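Local coordinates for hypothetical protein PH1789 (Pyrococcus horikoshii, PDB 1WR2) that is of unknown function but contains an ATP-grasp domain, an alpha+beta fold in which helices pack on antiparallel sheets, at residues H134-G139 and D192-V197; V216-Y219 and G224-I227. All blocks are in the same frame, centred on the assembly; numbering follows the deposited sequence.

Contact 1: H134-G139 and D192-V197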
loop_
_atom_site.group_PDB
_atom_site.type_symbol
_atom_site.label_atom_id
_atom_site.label_comp_id
_atom_site.label_asym_id
_atom_site.label_seq_id
_atom_site.Cartn_x
_atom_site.Cartn_y
_atom_site.Cartn_z
ATOM N N HIS A 134 11.970 10.423 11.519
ATOM C CA HIS A 134 11.538 9.544 10.436
ATOM C C HIS A 134 12.570 9.321 9.346
ATOM O O HIS A 134 13.325 10.220 8.976
ATOM C CB HIS A 134 10.251 10.063 9.778
ATOM C CG HIS A 134 9.045 9.983 10.660
ATOM N ND1 HIS A 134 8.680 10.997 11.519
ATOM C CD2 HIS A 134 8.129 8.998 10.829
ATOM C CE1 HIS A 134 7.590 10.643 12.178
ATOM N NE2 HIS A 134 7.235 9.435 11.777
ATOM N N ALA A 135 12.585 8.097 8.831
ATOM C CA ALA A 135 13.489 7.729 7.762
ATOM C C ALA A 135 12.681 7.007 6.700
ATOM O O ALA A 135 11.729 6.279 7.008
ATOM C CB ALA A 135 14.594 6.837 8.294
ATOM N N ILE A 136 13.057 7.225 5.447
ATOM C CA ILE A 136 12.398 6.597 4.330
ATOM C C ILE A 136 13.379 5.580 3.733
ATOM O O ILE A 136 14.572 5.857 3.602
ATOM C CB ILE A 136 11.984 7.655 3.286
ATOM C CG1 ILE A 136 11.190 6.997 2.154
ATOM C CG2 ILE A 136 13.224 8.384 2.762
ATOM C CD1 ILE A 136 10.405 7.996 1.315
ATOM N N MET A 137 12.866 4.398 3.405
ATOM C CA MET A 137 13.669 3.303 2.850
ATOM C C MET A 137 13.178 2.894 1.470
ATOM O O MET A 137 11.989 3.010 1.152
ATOM C CB MET A 137 13.586 2.059 3.753
ATOM C CG MET A 137 14.382 2.097 5.052
ATOM S SD MET A 137 13.887 3.377 6.234
ATOM C CE MET A 137 12.420 2.649 7.002
ATOM N N PHE A 138 14.099 2.378 0.666
ATOM C CA PHE A 138 13.787 1.910 -0.673
ATOM C C PHE A 138 14.581 0.648 -0.966
ATOM O O PHE A 138 15.733 0.522 -0.555
ATOM C CB PHE A 138 14.144 2.956 -1.727
ATOM C CG PHE A 138 14.020 2.447 -3.130
ATOM C CD1 PHE A 138 12.765 2.236 -3.698
ATOM C CD2 PHE A 138 15.158 2.124 -3.868
ATOM C CE1 PHE A 138 12.641 1.710 -4.973
ATOM C CE2 PHE A 138 15.045 1.595 -5.153
ATOM C CZ PHE A 138 13.785 1.386 -5.708
ATOM N N GLY A 139 13.957 -0.278 -1.685
ATOM C CA GLY A 139 14.616 -1.516 -2.056
ATOM C C GLY A 139 13.657 -2.317 -2.915
ATOM O O GLY A 139 12.470 -1.994 -2.965
ATOM N N ASP A 192 9.543 10.307 -7.890
ATOM C CA ASP A 192 8.360 11.080 -7.544
ATOM C C ASP A 192 7.650 10.479 -6.322
ATOM O O ASP A 192 7.193 11.215 -5.442
ATOM C CB ASP A 192 7.402 11.149 -8.738
ATOM C CG ASP A 192 6.240 12.104 -8.500
ATOM O OD1 ASP A 192 6.492 13.302 -8.235
ATOM O OD2 ASP A 192 5.078 11.656 -8.579
ATOM N N MET A 193 7.569 9.151 -6.255
ATOM C CA MET A 193 6.921 8.511 -5.111
ATOM C C MET A 193 7.678 8.771 -3.822
ATOM O O MET A 193 7.084 9.081 -2.796
ATOM C CB MET A 193 6.799 7.010 -5.313
ATOM C CG MET A 193 5.587 6.600 -6.116
ATOM S SD MET A 193 5.358 4.816 -6.053
ATOM C CE MET A 193 6.562 4.306 -7.287
ATOM N N LEU A 194 8.999 8.649 -3.876
ATOM C CA LEU A 194 9.817 8.889 -2.695
ATOM C C LEU A 194 9.635 10.316 -2.170
ATOM O O LEU A 194 9.544 10.535 -0.959
ATOM C CB LEU A 194 11.295 8.623 -3.021
ATOM C CG LEU A 194 11.753 7.160 -3.118
ATOM C CD1 LEU A 194 13.159 7.107 -3.738
ATOM C CD2 LEU A 194 11.737 6.515 -1.715
ATOM N N LEU A 195 9.585 11.290 -3.076
ATOM C CA LEU A 195 9.424 12.686 -2.661
ATOM C C LEU A 195 8.034 12.933 -2.081
ATOM O O LEU A 195 7.883 13.671 -1.113
ATOM C CB LEU A 195 9.684 13.638 -3.838
ATOM C CG LEU A 195 11.117 13.692 -4.388
ATOM C CD1 LEU A 195 11.160 14.668 -5.554
ATOM C CD2 LEU A 195 12.100 14.128 -3.298
ATOM N N LYS A 196 7.019 12.316 -2.674
ATOM C CA LYS A 196 5.664 12.477 -2.172
ATOM C C LYS A 196 5.527 11.816 -0.801
ATOM O O LYS A 196 4.890 12.362 0.096
ATOM C CB LYS A 196 4.653 11.906 -3.176
ATOM C CG LYS A 196 4.405 12.852 -4.362
ATOM C CD LYS A 196 3.474 12.265 -5.415
ATOM C CE LYS A 196 3.105 13.336 -6.447
ATOM N NZ LYS A 196 2.680 12.750 -7.745
ATOM N N VAL A 197 6.126 10.644 -0.617
ATOM C CA VAL A 197 6.043 10.010 0.697
ATOM C C VAL A 197 6.779 10.859 1.722
ATOM O O VAL A 197 6.329 11.014 2.860
ATOM C CB VAL A 197 6.665 8.591 0.692
ATOM C CG1 VAL A 197 6.783 8.063 2.128
ATOM C CG2 VAL A 197 5.800 7.663 -0.143
#

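Contact 2: V216-Y219 and G224-I227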
loop_
_atom_site.group_PDB
_atom_site.type_symbol
_atom_site.label_atom_id
_atom_site.label_comp_id
_atom_site.label_asym_id
_atom_site.label_seq_id
_atom_site.Cartn_x
_atom_site.Cartn_y
_atom_site.Cartn_z
ATOM N N VAL A 216 4.538 -2.252 -4.620
ATOM C CA VAL A 216 4.423 -1.155 -5.573
ATOM C C VAL A 216 4.948 -1.751 -6.875
ATOM O O VAL A 216 5.991 -2.403 -6.874
ATOM C CB VAL A 216 5.331 0.042 -5.217
ATOM C CG1 VAL A 216 5.343 1.037 -6.380
ATOM C CG2 VAL A 216 4.845 0.721 -3.947
ATOM N N PHE A 217 4.229 -1.559 -7.975
ATOM C CA PHE A 217 4.699 -2.084 -9.250
ATOM C C PHE A 217 5.249 -0.913 -10.051
ATOM O O PHE A 217 4.596 0.129 -10.162
ATOM C CB PHE A 217 3.565 -2.743 -10.057
ATOM C CG PHE A 217 3.039 -4.029 -9.467
ATOM C CD1 PHE A 217 3.842 -4.840 -8.675
ATOM C CD2 PHE A 217 1.744 -4.450 -9.749
ATOM C CE1 PHE A 217 3.367 -6.048 -8.177
ATOM C CE2 PHE A 217 1.262 -5.657 -9.255
ATOM C CZ PHE A 217 2.076 -6.456 -8.467
ATOM N N VAL A 218 6.448 -1.076 -10.598
ATOM C CA VAL A 218 7.055 -0.024 -11.404
ATOM C C VAL A 218 7.167 -0.493 -12.847
ATOM O O VAL A 218 7.786 -1.515 -13.139
ATOM C CB VAL A 218 8.456 0.365 -10.883
ATOM C CG1 VAL A 218 9.037 1.482 -11.742
ATOM C CG2 VAL A 218 8.362 0.827 -9.435
ATOM N N TYR A 219 6.551 0.262 -13.747
ATOM C CA TYR A 219 6.559 -0.079 -15.158
ATOM C C TYR A 219 7.743 0.546 -15.881
ATOM O O TYR A 219 8.525 1.287 -15.287
ATOM C CB TYR A 219 5.239 0.357 -15.792
ATOM C CG TYR A 219 4.033 -0.234 -15.089
ATOM C CD1 TYR A 219 3.879 -1.617 -14.979
ATOM C CD2 TYR A 219 3.056 0.586 -14.524
ATOM C CE1 TYR A 219 2.779 -2.165 -14.327
ATOM C CE2 TYR A 219 1.952 0.047 -13.866
ATOM C CZ TYR A 219 1.820 -1.325 -13.775
ATOM O OH TYR A 219 0.721 -1.862 -13.152
ATOM N N GLY A 224 5.023 5.426 -15.601
ATOM C CA GLY A 224 4.786 5.438 -14.166
ATOM C C GLY A 224 4.841 4.164 -13.341
ATOM O O GLY A 224 5.516 3.192 -13.682
ATOM N N ALA A 225 4.122 4.194 -12.223
ATOM C CA ALA A 225 4.061 3.068 -11.299
ATOM C C ALA A 225 2.706 3.048 -10.601
ATOM O O ALA A 225 1.902 3.967 -10.767
ATOM C CB ALA A 225 5.173 3.187 -10.272
ATOM N N VAL A 226 2.463 2.006 -9.811
ATOM C CA VAL A 226 1.201 1.879 -9.096
ATOM C C VAL A 226 1.386 1.198 -7.736
ATOM O O VAL A 226 2.126 0.224 -7.610
ATOM C CB VAL A 226 0.172 1.088 -9.945
ATOM C CG1 VAL A 226 0.603 -0.361 -10.090
ATOM C CG2 VAL A 226 -1.203 1.192 -9.325
ATOM N N ILE A 227 0.721 1.737 -6.721
ATOM C CA ILE A 227 0.783 1.199 -5.362
ATOM C C ILE A 227 -0.282 0.114 -5.212
ATOM O O ILE A 227 -1.468 0.371 -5.409
ATOM C CB ILE A 227 0.527 2.311 -4.336
ATOM C CG1 ILE A 227 1.628 3.370 -4.445
ATOM C CG2 ILE A 227 0.451 1.731 -2.938
ATOM C CD1 ILE A 227 1.311 4.665 -3.712
#

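Contact 1: H134-G139 and D192-V197
Ile136 of strand 134-139 faces Leu194 of helix 192-197, and the two segments run nearly antiparallel, at 162°, with their axes 9.9 Å apart at closest approach. The helix lies against one face of the sheet. Ile136 and Phe138 point toward it from the strand. Leu194 and Val197, three residues apart on the helix, point back.

Ile136 and Leu194 carry most of the contact. The CG1 of Ile136 stands anti to the backbone N (chi1 -176°), and the extended second torsion sends CD1 out toward the helix. CD1 meets three groups there. Ile136 CD1 is 3.6 Å from Leu194 CD2, 3.7 Å from Val197 CG1 and 3.5 Å from the backbone oxygen Leu194 O. The Ile136 and Leu194 side chains cross at a slant. The methyl of Leu194 that does the touching is CD2, which also lies 3.9 Å from Ile136 CG1. Phe138 adds a looser contact through its CB, 4.3 Å from Leu194 CD2, rather than through its ring. The Phe138 side chain also touches Ile190, one turn before Leu194, and Met166 and Ile167 of helix 160-168. Leu194 touches those last two residues as well.

Away from the strand, Lys196 NZ forms a salt bridge with Asp192 OD2 at 2.8 Å.

No hydrogen bond joins the two segments. All four touching residues are buried and apolar, so helix and sheet are held here by close packing and the exclusion of water, as in the core of an alpha+beta domain.

Contact 2: V216-Y219 and G224-I227
Phe217 and Val226 form the hydrogen-bonded pair of an antiparallel beta hairpin, with both backbone bonds made. Phe217 N donates to Val226 O at 2.8 Å, and Val226 N returns a bond to Phe217 O at 2.9 Å. Both are fairly straight, with N-H...O angles of 163° and 159°. A third bond lies nearer the turn, where Tyr219 N reaches Gly224 O at 3.1 Å. The positive phi of Gly224 suits a glycine. Its N is hydrogen-bonded to Asp186 OD2.

The non-hydrogen-bonded pairs are Val216 with Ile227 and Val218 with Ala225. Val216 and Val218 turn their backbone bonds to Val122 and Arg120 of strand 120-129, so strand 208-218 is paired along both edges. Tyr219 has a further backbone bond with Asp186, and Ile227 has one with Pro35.

The side chains of Val216 and Ile227 run alongside each other in the same direction. On that face, Val218 CG2 is 4.1 Å from Ala225 CB. Val226 is on the other face. Its CG1 stands between N and C (chi1 68°), which brings it 3.8 Å from Phe217 CB and 3.4 Å from Tyr219 OH. The tyrosine side chain passes obliquely over this valine. Lys117 makes a cation-pi contact with its ring.

The hairpin is therefore held at two levels. Three backbone bonds fix the register of the strands, and apolar side chains meet on both faces. Tyr219, with its hydroxyl bonded to Lys117 O, ties the turn end to the chain just before strand 120-129.

Contacts 1 and 2 lie on the same six-stranded antiparallel sheet, with centres about 14 Å apart. Strand 133-140 and strand 208-218 are separated in it by strand 120-129. The two contacts are in series: contact 1 closes before contact 2 opens, and helix 187-203 is followed by strand 208-218. Met193 joins them directly. It lies on the helix of contact 1 without touching strand 134-139, and its CE is 3.5 Å from Ala225 CB and 3.6 Å from Val216 CG1. One helix thus packs on both the strand of contact 1 and the hairpin of contact 2. Both contacts belong to the ATP-grasp domain.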